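PDB 3UKN: novel protein similar to vertebrate potassium voltage-gated channel, subfamily H (Eag-related) family from Danio rerio, which probably forms the pore of a delayed-rectifier, voltage-gated potassium channel, of which this chain is the intracellular C-linker and cyclic nucleotide-binding homology domain. Local coordinates for residues 74-78 / 170-174; 79-83 / 195-199; 89-94 / 181-185; 143-149 / 199-205. All blocks are in the same frame, centred on the assembly; numbering follows the deposited sequence.

Contact 1. Residues 74-78 / 170-174; sequences NKELL and LQYIS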
loop_
_atom_site.group_PDB
_atom_site.type_symbol
_atom_site.label_atom_id
_atom_site.label_comp_id
_atom_site.label_asym_id
_atom_site.label_seq_id
_atom_site.Cartn_x
_atom_site.Cartn_y
_atom_site.Cartn_z
ATOM N N ASN B 74 15.923 -14.557 -9.718
ATOM C CA ASN B 74 15.415 -15.887 -10.071
ATOM C C ASN B 74 14.385 -16.330 -9.017
ATOM O O ASN B 74 14.662 -17.185 -8.173
ATOM C CB ASN B 74 16.563 -16.899 -10.190
ATOM N N LYS B 75 13.206 -15.715 -9.058
ATOM C CA LYS B 75 12.187 -15.936 -8.041
ATOM C C LYS B 75 11.555 -17.332 -8.107
ATOM O O LYS B 75 10.952 -17.701 -9.116
ATOM C CB LYS B 75 11.105 -14.856 -8.151
ATOM C CG LYS B 75 11.587 -13.449 -7.740
ATOM C CD LYS B 75 11.939 -13.395 -6.262
ATOM C CE LYS B 75 12.953 -12.299 -5.972
ATOM N NZ LYS B 75 13.231 -12.183 -4.513
ATOM N N GLU B 76 11.675 -18.084 -7.012
ATOM C CA GLU B 76 11.157 -19.447 -6.926
ATOM C C GLU B 76 9.691 -19.548 -7.348
ATOM O O GLU B 76 9.301 -20.489 -8.043
ATOM C CB GLU B 76 11.334 -20.012 -5.516
ATOM C CG GLU B 76 12.775 -20.324 -5.132
ATOM C CD GLU B 76 13.556 -19.105 -4.638
ATOM O OE1 GLU B 76 13.104 -17.956 -4.856
ATOM O OE2 GLU B 76 14.631 -19.303 -4.023
ATOM N N LEU B 77 8.888 -18.574 -6.939
ATOM C CA LEU B 77 7.488 -18.554 -7.318
ATOM C C LEU B 77 7.365 -18.744 -8.822
ATOM O O LEU B 77 6.633 -19.613 -9.276
ATOM C CB LEU B 77 6.815 -17.256 -6.859
ATOM C CG LEU B 77 5.295 -17.092 -6.975
ATOM C CD1 LEU B 77 4.737 -16.273 -5.811
ATOM C CD2 LEU B 77 4.947 -16.426 -8.290
ATOM N N LEU B 78 8.113 -17.967 -9.592
ATOM C CA LEU B 78 7.963 -17.965 -11.039
ATOM C C LEU B 78 8.582 -19.174 -11.725
ATOM O O LEU B 78 8.553 -19.261 -12.950
ATOM C CB LEU B 78 8.577 -16.700 -11.648
ATOM C CG LEU B 78 7.843 -15.400 -11.363
ATOM C CD1 LEU B 78 8.568 -14.254 -12.040
ATOM C CD2 LEU B 78 6.375 -15.506 -11.801
ATOM N N LEU B 170 7.773 -16.896 2.921
ATOM C CA LEU B 170 6.776 -16.833 1.873
ATOM C C LEU B 170 7.116 -15.815 0.793
ATOM O O LEU B 170 7.728 -14.790 1.070
ATOM C CB LEU B 170 5.433 -16.462 2.493
ATOM C CG LEU B 170 4.939 -17.410 3.583
ATOM C CD1 LEU B 170 3.782 -16.766 4.348
ATOM C CD2 LEU B 170 4.499 -18.711 2.958
ATOM N N GLN B 171 6.724 -16.116 -0.439
ATOM C CA GLN B 171 6.731 -15.141 -1.519
ATOM C C GLN B 171 5.301 -14.939 -1.958
ATOM O O GLN B 171 4.448 -15.790 -1.713
ATOM C CB GLN B 171 7.542 -15.633 -2.716
ATOM C CG GLN B 171 9.010 -15.727 -2.457
ATOM C CD GLN B 171 9.797 -16.128 -3.681
ATOM O OE1 GLN B 171 9.241 -16.333 -4.767
ATOM N NE2 GLN B 171 11.104 -16.248 -3.513
ATOM N N TYR B 172 5.038 -13.835 -2.646
ATOM C CA TYR B 172 3.674 -13.552 -3.063
ATOM C C TYR B 172 3.615 -12.421 -4.071
ATOM O O TYR B 172 4.553 -11.626 -4.197
ATOM C CB TYR B 172 2.792 -13.238 -1.836
ATOM C CG TYR B 172 3.126 -11.940 -1.117
ATOM C CD1 TYR B 172 2.516 -10.733 -1.485
ATOM C CD2 TYR B 172 4.039 -11.919 -0.055
ATOM C CE1 TYR B 172 2.815 -9.522 -0.803
ATOM C CE2 TYR B 172 4.342 -10.710 0.627
ATOM C CZ TYR B 172 3.732 -9.527 0.241
ATOM O OH TYR B 172 4.037 -8.360 0.918
ATOM N N ILE B 173 2.491 -12.360 -4.770
ATOM C CA ILE B 173 2.174 -11.302 -5.709
ATOM C C ILE B 173 0.712 -10.891 -5.440
ATOM O O ILE B 173 -0.169 -11.754 -5.324
ATOM C CB ILE B 173 2.280 -11.806 -7.131
ATOM C CG1 ILE B 173 3.653 -12.428 -7.370
ATOM C CG2 ILE B 173 2.006 -10.687 -8.126
ATOM C CD1 ILE B 173 3.895 -12.811 -8.812
ATOM N N SER B 174 0.466 -9.589 -5.313
ATOM C CA SER B 174 -0.870 -9.095 -5.029
ATOM C C SER B 174 -1.735 -9.375 -6.225
ATOM O O SER B 174 -1.254 -9.369 -7.367
ATOM C CB SER B 174 -0.846 -7.586 -4.791
ATOM O OG SER B 174 -0.432 -6.911 -5.970
#
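L77 and Q171 bring the two backbones closest, L77 CA lying 6.8 Å from Q171 CA, where an irregular turn (74-78) passes alongside the strand 170-174. The gap is bridged by the amide of Q171. Its chain runs straight out from the strand beyond CG (chi2 -176°), so that both ends of the amide reach the turn. OE1 accepts the backbone N-H of L77 at 3.1 Å, the donor tilted out of the carbonyl plane, and also lies against L77 CB. NE2 donates to E76 OE1 at 3.0 Å, meeting that oxygen from above the carboxylate plane, with the two flat groups 73° apart. Two bonds from adjacent residues thus fix the rotation of the amide. The aliphatic part of K75 covers it, CD lying 4.0 Å from Q171 NE2, while the ammonium group continues to H28 of the second subunit.

Next to the amide the contact is apolar. L77 CG stands anti to its backbone N (chi1 -172°), which directs the leucine at the strand: CD1 meets the backbone of Y172, and CD2 touches I173 CD1 at 3.8 Å. The ring of Y172 lies across the strand from the turn, with its hydroxyl bonded to D53 N. This is how the connection between helices 63-71 and 88-96 is fastened to the beta roll of a cyclic nucleotide-binding homology domain.

Contact 2. Residues 79-83 / 195-199; sequences QLPLF and EIQHD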
loop_
_atom_site.group_PDB
_atom_site.type_symbol
_atom_site.label_atom_id
_atom_site.label_comp_id
_atom_site.label_asym_id
_atom_site.label_seq_id
_atom_site.Cartn_x
_atom_site.Cartn_y
_atom_site.Cartn_z
ATOM N N GLN B 79 9.167 -20.089 -10.962
ATOM C CA GLN B 79 9.719 -21.290 -11.585
ATOM C C GLN B 79 8.647 -22.340 -11.869
ATOM O O GLN B 79 8.894 -23.289 -12.602
ATOM C CB GLN B 79 10.863 -21.872 -10.754
ATOM C CG GLN B 79 12.113 -21.008 -10.774
ATOM C CD GLN B 79 13.032 -21.288 -9.606
ATOM O OE1 GLN B 79 13.097 -22.411 -9.105
ATOM N NE2 GLN B 79 13.741 -20.260 -9.156
ATOM N N LEU B 80 7.451 -22.154 -11.319
ATOM C CA LEU B 80 6.382 -23.136 -11.505
ATOM C C LEU B 80 6.005 -23.387 -12.986
ATOM O O LEU B 80 6.151 -22.497 -13.826
ATOM C CB LEU B 80 5.143 -22.708 -10.720
ATOM C CG LEU B 80 5.295 -22.622 -9.205
ATOM C CD1 LEU B 80 4.169 -21.773 -8.585
ATOM C CD2 LEU B 80 5.395 -24.045 -8.583
ATOM N N PRO B 81 5.528 -24.607 -13.299
ATOM C CA PRO B 81 5.019 -24.947 -14.634
ATOM C C PRO B 81 4.019 -23.926 -15.159
ATOM O O PRO B 81 3.898 -23.735 -16.371
ATOM C CB PRO B 81 4.320 -26.293 -14.399
ATOM C CG PRO B 81 5.135 -26.937 -13.332
ATOM C CD PRO B 81 5.659 -25.803 -12.446
ATOM N N LEU B 82 3.298 -23.291 -14.241
ATOM C CA LEU B 82 2.288 -22.290 -14.577
ATOM C C LEU B 82 2.827 -21.180 -15.504
ATOM O O LEU B 82 2.083 -20.596 -16.309
ATOM C CB LEU B 82 1.781 -21.679 -13.268
ATOM C CG LEU B 82 0.977 -20.398 -13.342
ATOM C CD1 LEU B 82 -0.212 -20.643 -14.271
ATOM C CD2 LEU B 82 0.526 -20.009 -11.963
ATOM N N PHE B 83 4.124 -20.898 -15.390
ATOM C CA PHE B 83 4.752 -19.751 -16.078
ATOM C C PHE B 83 5.539 -20.158 -17.328
ATOM O O PHE B 83 6.085 -19.307 -18.032
ATOM C CB PHE B 83 5.624 -18.920 -15.098
ATOM C CG PHE B 83 4.822 -18.315 -13.974
ATOM C CD1 PHE B 83 4.008 -17.226 -14.206
ATOM C CD2 PHE B 83 4.832 -18.879 -12.713
ATOM C CE1 PHE B 83 3.230 -16.705 -13.213
ATOM C CE2 PHE B 83 4.062 -18.358 -11.703
ATOM C CZ PHE B 83 3.250 -17.266 -11.955
ATOM N N GLU B 195 -3.966 -22.865 -16.626
ATOM C CA GLU B 195 -2.831 -23.602 -16.058
ATOM C C GLU B 195 -2.659 -23.501 -14.540
ATOM O O GLU B 195 -2.072 -24.387 -13.910
ATOM C CB GLU B 195 -1.521 -23.193 -16.728
ATOM C CG GLU B 195 -1.569 -23.123 -18.241
ATOM C CD GLU B 195 -1.143 -24.404 -18.913
ATOM O OE1 GLU B 195 -0.631 -25.295 -18.211
ATOM O OE2 GLU B 195 -1.320 -24.521 -20.145
ATOM N N ILE B 196 -3.153 -22.429 -13.946
ATOM C CA ILE B 196 -2.896 -22.209 -12.537
ATOM C C ILE B 196 -3.389 -23.366 -11.682
ATOM O O ILE B 196 -2.807 -23.682 -10.630
ATOM C CB ILE B 196 -3.519 -20.890 -12.043
ATOM C CG1 ILE B 196 -3.095 -20.612 -10.585
ATOM C CG2 ILE B 196 -5.045 -20.905 -12.235
ATOM C CD1 ILE B 196 -3.777 -19.433 -9.996
ATOM N N GLN B 197 -4.450 -24.030 -12.107
ATOM C CA GLN B 197 -4.997 -25.053 -11.230
ATOM C C GLN B 197 -4.096 -26.291 -11.094
ATOM O O GLN B 197 -4.124 -26.959 -10.055
ATOM C CB GLN B 197 -6.415 -25.425 -11.626
ATOM C CG GLN B 197 -7.441 -24.398 -11.230
ATOM C CD GLN B 197 -8.824 -24.718 -11.806
ATOM O OE1 GLN B 197 -9.007 -24.748 -13.023
ATOM N NE2 GLN B 197 -9.792 -24.957 -10.932
ATOM N N HIS B 198 -3.293 -26.595 -12.115
ATOM C CA HIS B 198 -2.335 -27.699 -11.988
ATOM C C HIS B 198 -1.318 -27.441 -10.862
ATOM O O HIS B 198 -0.756 -28.376 -10.292
ATOM C CB HIS B 198 -1.529 -27.908 -13.282
ATOM C CG HIS B 198 -2.356 -28.187 -14.496
ATOM N ND1 HIS B 198 -2.278 -27.417 -15.637
ATOM C CD2 HIS B 198 -3.248 -29.171 -14.762
ATOM C CE1 HIS B 198 -3.103 -27.903 -16.551
ATOM N NE2 HIS B 198 -3.698 -28.969 -16.046
ATOM N N ASP B 199 -1.030 -26.172 -10.582
ATOM C CA ASP B 199 0.029 -25.847 -9.626
ATOM C C ASP B 199 -0.516 -25.394 -8.274
ATOM O O ASP B 199 0.241 -25.277 -7.306
ATOM C CB ASP B 199 0.962 -24.789 -10.207
ATOM C CG ASP B 199 1.838 -25.340 -11.325
ATOM O OD1 ASP B 199 2.322 -26.480 -11.201
ATOM O OD2 ASP B 199 2.024 -24.641 -12.338
#
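The polar part of this contact is a single weak bond between L82 N and D199 OD2, which are only 2.7 Å apart. Its N-H...O angle is 117°, so the bond is short but strongly bent. The same oxygen also lies 3.1 Å from L82 CB, a close approach that presses the carboxylate against the start of the leucine side chain.

Van der Waals contacts surround that bond. The carboxylate lies obliquely across the pyrrolidine ring of P81: D199 OD1 is 3.6 Å from P81 CG and OD2 touches P81 CB. The acidic group therefore rests against the ring carbons at the beginning of the 3-10 turn 81-83, a turn marked by the bond from F83 N to L80 O.

The apolar contacts belong to L82. Its side chain leaves on the far side from its own amide nitrogen (chi1 166°), and the branch reaches the helical segment, where CD1 lies 3.5 Å from the backbone N of I196 and also meets E195 CB. CD2 touches I196 CG1 at 3.9 Å, the two side chains running side by side in the same direction. On the turn itself, L82 CG lies above the centre of the F83 ring, 4.0 Å from its plane.

Around this core, F192 of helix 186-199 also packs on L82, and the hydroxyl of Y188, on the same helix, donates a hydrogen bond to L82 O. F83 extends the apolar layer to L91 and L94 of helix 88-96, and beyond D199 the chain goes on into the edge strand 200-203.

Contact 3. Residues 89-94 / 181-185; sequences GCLRSL and VLRLY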
loop_
_atom_site.group_PDB
_atom_site.type_symbol
_atom_site.label_atom_id
_atom_site.label_comp_id
_atom_site.label_asym_id
_atom_site.label_seq_id
_atom_site.Cartn_x
_atom_site.Cartn_y
_atom_site.Cartn_z
ATOM N N GLY B 89 9.008 -10.744 -21.489
ATOM C CA GLY B 89 8.484 -9.504 -20.954
ATOM C C GLY B 89 7.479 -9.704 -19.834
ATOM O O GLY B 89 7.412 -8.911 -18.903
ATOM N N CYS B 90 6.686 -10.758 -19.912
ATOM C CA CYS B 90 5.704 -11.023 -18.860
ATOM C C CYS B 90 6.389 -11.529 -17.595
ATOM O O CYS B 90 6.063 -11.113 -16.487
ATOM C CB CYS B 90 4.660 -12.041 -19.327
ATOM S SG CYS B 90 3.390 -12.396 -18.091
ATOM N N LEU B 91 7.354 -12.424 -17.748
ATOM C CA LEU B 91 8.061 -12.893 -16.569
ATOM C C LEU B 91 8.872 -11.780 -15.867
ATOM O O LEU B 91 8.906 -11.693 -14.631
ATOM C CB LEU B 91 8.907 -14.118 -16.910
ATOM C CG LEU B 91 7.944 -15.292 -17.141
ATOM C CD1 LEU B 91 8.553 -16.408 -17.971
ATOM C CD2 LEU B 91 7.394 -15.831 -15.811
ATOM N N ARG B 92 9.517 -10.922 -16.641
ATOM C CA ARG B 92 10.277 -9.840 -16.016
ATOM C C ARG B 92 9.395 -8.946 -15.142
ATOM O O ARG B 92 9.675 -8.769 -13.959
ATOM C CB ARG B 92 11.056 -9.033 -17.050
ATOM C CG ARG B 92 12.343 -9.736 -17.442
ATOM C CD ARG B 92 13.022 -9.078 -18.617
ATOM N NE ARG B 92 14.279 -9.734 -18.959
ATOM C CZ ARG B 92 15.021 -9.396 -20.010
ATOM N NH1 ARG B 92 14.614 -8.416 -20.808
ATOM N NH2 ARG B 92 16.162 -10.031 -20.267
ATOM N N SER B 93 8.334 -8.402 -15.731
ATOM C CA SER B 93 7.331 -7.612 -15.005
ATOM C C SER B 93 6.871 -8.295 -13.718
ATOM O O SER B 93 6.884 -7.697 -12.657
ATOM C CB SER B 93 6.120 -7.341 -15.899
ATOM O OG SER B 93 6.520 -6.833 -17.165
ATOM N N LEU B 94 6.475 -9.560 -13.816
ATOM C CA LEU B 94 6.044 -10.297 -12.640
ATOM C C LEU B 94 7.121 -10.376 -11.581
ATOM O O LEU B 94 6.847 -10.293 -10.381
ATOM C CB LEU B 94 5.599 -11.720 -13.015
ATOM C CG LEU B 94 4.252 -11.845 -13.730
ATOM C CD1 LEU B 94 3.918 -13.313 -14.058
ATOM C CD2 LEU B 94 3.163 -11.237 -12.870
ATOM N N VAL B 181 -0.504 -6.831 -14.597
ATOM C CA VAL B 181 0.412 -7.510 -15.525
ATOM C C VAL B 181 -0.288 -8.384 -16.581
ATOM O O VAL B 181 -0.001 -8.262 -17.775
ATOM C CB VAL B 181 1.484 -8.306 -14.789
ATOM C CG1 VAL B 181 2.369 -9.035 -15.788
ATOM C CG2 VAL B 181 2.319 -7.363 -13.951
ATOM N N LEU B 182 -1.216 -9.240 -16.157
ATOM C CA LEU B 182 -1.939 -10.092 -17.113
ATOM C C LEU B 182 -2.650 -9.273 -18.200
ATOM O O LEU B 182 -2.702 -9.674 -19.358
ATOM C CB LEU B 182 -2.944 -11.004 -16.400
ATOM C CG LEU B 182 -2.343 -12.009 -15.410
ATOM C CD1 LEU B 182 -3.447 -12.789 -14.726
ATOM C CD2 LEU B 182 -1.341 -12.951 -16.074
ATOM N N ARG B 183 -3.183 -8.123 -17.814
ATOM C CA ARG B 183 -3.867 -7.228 -18.744
ATOM C C ARG B 183 -2.943 -6.718 -19.869
ATOM O O ARG B 183 -3.405 -6.296 -20.925
ATOM C CB ARG B 183 -4.468 -6.061 -17.957
ATOM C CG ARG B 183 -5.421 -5.187 -18.720
ATOM C CD ARG B 183 -5.841 -4.020 -17.847
ATOM N NE ARG B 183 -4.716 -3.555 -17.040
ATOM C CZ ARG B 183 -3.713 -2.819 -17.509
ATOM N NH1 ARG B 183 -3.694 -2.453 -18.787
ATOM N NH2 ARG B 183 -2.729 -2.449 -16.699
ATOM N N LEU B 184 -1.635 -6.773 -19.639
ATOM C CA LEU B 184 -0.673 -6.292 -20.614
ATOM C C LEU B 184 -0.169 -7.462 -21.442
ATOM O O LEU B 184 0.479 -7.261 -22.464
ATOM C CB LEU B 184 0.494 -5.602 -19.906
ATOM C CG LEU B 184 0.076 -4.520 -18.905
ATOM C CD1 LEU B 184 1.251 -4.114 -18.023
ATOM C CD2 LEU B 184 -0.525 -3.315 -19.627
ATOM N N TYR B 185 -0.460 -8.682 -20.977
ATOM C CA TYR B 185 -0.132 -9.900 -21.713
ATOM C C TYR B 185 -1.364 -10.813 -21.783
ATOM O O TYR B 185 -1.366 -11.886 -21.194
ATOM C CB TYR B 185 1.065 -10.614 -21.062
ATOM C CG TYR B 185 2.284 -9.717 -20.985
ATOM C CD1 TYR B 185 3.235 -9.711 -22.003
ATOM C CD2 TYR B 185 2.462 -8.847 -19.917
ATOM C CE1 TYR B 185 4.330 -8.883 -21.949
ATOM C CE2 TYR B 185 3.554 -8.014 -19.856
ATOM C CZ TYR B 185 4.491 -8.029 -20.876
ATOM O OH TYR B 185 5.592 -7.199 -20.815
#
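C90 lies over the face of the Y185 ring, where helix 88-96 packs against the end of helix 175-184; both belong to the helices that flank the beta roll in cyclic nucleotide-binding domains. C90 CB is 3.8 Å from the ring centroid and 13° off its normal, a CH-pi contact close to the ring axis. A trans chi1 (-179°) swings SG toward the CB end of the tyrosine, where the sulfur makes an oblique sulfur-aromatic contact, 4.5 Å from the centroid. The backbone N of C90 shares that ring face, while its N-H is taken up by the hydroxyl of S87. The carbonyl oxygen of V181 lies in the ring plane at the edge.

The phenol reaches as far as G89, where the absence of a side chain leaves room for Y185 OH to come within 3.1 Å of G89 O. One turn before Y185, on helix 175-184, V181 points at helix 88-96, and V181 CG1 touches L94 CD2 at 3.7 Å and also meets S93 CB and C90 SG. The leucine and valine cross at a slant. Y185 itself occupies the N-cap position of helix 186-199, so the ring sits at the junction of three helices. Alongside it, S93 OG donates to G89 O at 2.9 Å, nearly in line with the carbonyl bond (C=O...O 162°).

Contact 4. Residues 143-149 / 199-205; sequences DLIGSDS and DLTYNLR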
loop_
_atom_site.group_PDB
_atom_site.type_symbol
_atom_site.label_atom_id
_atom_site.label_comp_id
_atom_site.label_asym_id
_atom_site.label_seq_id
_atom_site.Cartn_x
_atom_site.Cartn_y
_atom_site.Cartn_z
ATOM N N ASP B 143 4.679 -25.234 -2.301
ATOM C CA ASP B 143 3.231 -25.151 -2.438
ATOM C C ASP B 143 2.743 -23.734 -2.793
ATOM O O ASP B 143 3.240 -22.725 -2.279
ATOM C CB ASP B 143 2.523 -25.678 -1.179
ATOM C CG ASP B 143 2.673 -27.197 -0.999
ATOM O OD1 ASP B 143 2.920 -27.901 -1.995
ATOM O OD2 ASP B 143 2.539 -27.693 0.138
ATOM N N LEU B 144 1.760 -23.678 -3.681
ATOM C CA LEU B 144 1.153 -22.429 -4.095
ATOM C C LEU B 144 -0.224 -22.301 -3.455
ATOM O O LEU B 144 -1.036 -23.226 -3.531
ATOM C CB LEU B 144 1.021 -22.394 -5.613
ATOM C CG LEU B 144 0.523 -21.083 -6.245
ATOM C CD1 LEU B 144 1.586 -19.986 -6.173
ATOM C CD2 LEU B 144 0.100 -21.313 -7.693
ATOM N N ILE B 145 -0.485 -21.159 -2.824
ATOM C CA ILE B 145 -1.752 -20.912 -2.154
ATOM C C ILE B 145 -2.504 -19.757 -2.810
ATOM O O ILE B 145 -1.946 -18.671 -2.998
ATOM C CB ILE B 145 -1.535 -20.560 -0.680
ATOM C CG1 ILE B 145 -0.687 -21.638 0.001
ATOM C CG2 ILE B 145 -2.878 -20.400 0.045
ATOM C CD1 ILE B 145 -0.079 -21.174 1.321
ATOM N N GLY B 146 -3.776 -19.983 -3.147
ATOM C CA GLY B 146 -4.550 -18.958 -3.814
ATOM C C GLY B 146 -5.961 -19.359 -4.180
ATOM O O GLY B 146 -6.670 -20.019 -3.416
ATOM N N SER B 147 -6.365 -18.936 -5.367
ATOM C CA SER B 147 -7.697 -19.196 -5.867
ATOM C C SER B 147 -7.632 -19.379 -7.378
ATOM O O SER B 147 -6.657 -18.988 -8.018
ATOM C CB SER B 147 -8.620 -18.038 -5.502
ATOM O OG SER B 147 -9.837 -18.110 -6.209
ATOM N N ASP B 148 -8.673 -19.989 -7.933
ATOM C CA ASP B 148 -8.732 -20.337 -9.343
ATOM C C ASP B 148 -9.348 -19.245 -10.220
ATOM O O ASP B 148 -9.254 -19.324 -11.437
ATOM C CB ASP B 148 -9.527 -21.637 -9.519
ATOM C CG ASP B 148 -10.973 -21.493 -9.095
ATOM O OD1 ASP B 148 -11.234 -21.434 -7.878
ATOM O OD2 ASP B 148 -11.855 -21.438 -9.976
ATOM N N SER B 149 -9.981 -18.232 -9.637
ATOM C CA SER B 149 -10.604 -17.205 -10.485
ATOM C C SER B 149 -9.996 -15.819 -10.314
ATOM O O SER B 149 -10.668 -14.879 -9.895
ATOM C CB SER B 149 -12.119 -17.155 -10.279
ATOM O OG SER B 149 -12.768 -18.084 -11.127
ATOM N N ASP B 199 -1.030 -26.172 -10.582
ATOM C CA ASP B 199 0.029 -25.847 -9.626
ATOM C C ASP B 199 -0.516 -25.394 -8.274
ATOM O O ASP B 199 0.241 -25.277 -7.306
ATOM C CB ASP B 199 0.962 -24.789 -10.207
ATOM C CG ASP B 199 1.838 -25.340 -11.325
ATOM O OD1 ASP B 199 2.322 -26.480 -11.201
ATOM O OD2 ASP B 199 2.024 -24.641 -12.338
ATOM N N LEU B 200 -1.829 -25.156 -8.218
ATOM C CA LEU B 200 -2.515 -24.681 -7.014
ATOM C C LEU B 200 -2.690 -25.811 -5.996
ATOM O O LEU B 200 -3.495 -26.732 -6.178
ATOM C CB LEU B 200 -3.869 -24.112 -7.416
ATOM C CG LEU B 200 -4.632 -23.162 -6.496
ATOM C CD1 LEU B 200 -3.799 -21.937 -6.119
ATOM C CD2 LEU B 200 -5.911 -22.743 -7.203
ATOM N N THR B 201 -1.927 -25.736 -4.916
ATOM C CA THR B 201 -1.962 -26.760 -3.874
ATOM C C THR B 201 -3.261 -26.640 -3.090
ATOM O O THR B 201 -3.977 -27.621 -2.875
ATOM C CB THR B 201 -0.773 -26.595 -2.916
ATOM O OG1 THR B 201 0.423 -26.372 -3.671
ATOM C CG2 THR B 201 -0.603 -27.823 -2.060
ATOM N N TYR B 202 -3.591 -25.430 -2.664
ATOM C CA TYR B 202 -4.877 -25.238 -2.023
ATOM C C TYR B 202 -5.614 -24.026 -2.572
ATOM O O TYR B 202 -5.034 -22.957 -2.736
ATOM C CB TYR B 202 -4.761 -25.164 -0.492
ATOM C CG TYR B 202 -6.130 -25.181 0.173
ATOM C CD1 TYR B 202 -6.782 -26.384 0.451
ATOM C CD2 TYR B 202 -6.785 -23.989 0.490
ATOM C CE1 TYR B 202 -8.036 -26.397 1.035
ATOM C CE2 TYR B 202 -8.040 -23.991 1.077
ATOM C CZ TYR B 202 -8.665 -25.192 1.346
ATOM O OH TYR B 202 -9.917 -25.176 1.932
ATOM N N ASN B 203 -6.908 -24.209 -2.811
ATOM C CA ASN B 203 -7.776 -23.206 -3.417
ATOM C C ASN B 203 -8.752 -22.640 -2.373
ATOM O O ASN B 203 -9.617 -23.343 -1.862
ATOM C CB ASN B 203 -8.542 -23.846 -4.587
ATOM C CG ASN B 203 -9.497 -22.888 -5.268
ATOM O OD1 ASN B 203 -9.819 -21.824 -4.746
ATOM N ND2 ASN B 203 -9.951 -23.264 -6.446
ATOM N N LEU B 204 -8.619 -21.352 -2.085
ATOM C CA LEU B 204 -9.384 -20.716 -1.028
ATOM C C LEU B 204 -10.756 -20.199 -1.451
ATOM O O LEU B 204 -11.476 -19.625 -0.636
ATOM C CB LEU B 204 -8.546 -19.584 -0.427
ATOM C CG LEU B 204 -7.326 -20.138 0.325
ATOM C CD1 LEU B 204 -6.253 -19.101 0.509
ATOM C CD2 LEU B 204 -7.768 -20.706 1.666
ATOM N N ARG B 205 -11.117 -20.403 -2.716
ATOM C CA ARG B 205 -12.367 -19.872 -3.245
ATOM C C ARG B 205 -13.571 -20.596 -2.639
ATOM O O ARG B 205 -13.720 -21.817 -2.792
ATOM C CB ARG B 205 -12.417 -19.953 -4.770
ATOM C CG ARG B 205 -13.549 -19.135 -5.395
ATOM C CD ARG B 205 -13.568 -19.225 -6.915
ATOM N NE ARG B 205 -14.048 -20.528 -7.367
ATOM C CZ ARG B 205 -15.220 -20.721 -7.960
ATOM N NH1 ARG B 205 -16.020 -19.688 -8.183
ATOM N NH2 ARG B 205 -15.589 -21.938 -8.334
#
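D148 OD1 receives two donors from the opposite segment. N203 ND2 reaches it at 2.7 Å from above the carboxylate plane, and R205 NE forms a salt bridge at 3.0 Å, weak as a hydrogen bond because it is bent; a turn in the arginine chain at chi3 (73°) brings NE there. At the other end of the segments, L144 N donates to T201 OG1 (3.0 Å) and L144 O accepts T201 N in its carbonyl plane and, more weakly, Y202 N. Between these ends the backbones run parallel: G146 N bonds to Y202 O, and L204 N bonds to G146 O at 2.7 Å, both nearly straight. Strand 200-203 is thereby added to the edge of the roll. In KCNH channels such a C-terminal strand fills the pocket that binds cyclic nucleotides in related channels; Y202 and L204 probably take the ligand's place here. L204 CD1 packs on I145 CG2 at 3.6 Å, and L200 CD1 covers the backbone N of G146.

In the second shell, an Asx turn from R205 N to N203 OD1 (2.8 Å) holds the asparagine so that its ND2 faces D148. N159 fixes the strand from beyond, binding Y202 OH and N203 O.

In the fold
From the N terminus, the C-linker helices 13-27, 32-45 and 63-71 come before all four contacts. The connection after helix 63-71 then supplies 74-78 to contact 1, which closes on strand 168-174. It also supplies residues 79-83 to contact 2, which closes later on helix 186-199; these two loops cross. Helix 88-96 opens contact 3, whose loop ends on helix 175-184 and lies wholly within that of contact 2 while crossing contact 1. Contact 4 starts at strand 144-146 and crosses the other three. Contacts 1 and 4 reach the same sheet without touching. D199 belongs to both contacts 2 and 4, and F83 joins contact 2 to contacts 1 and 3.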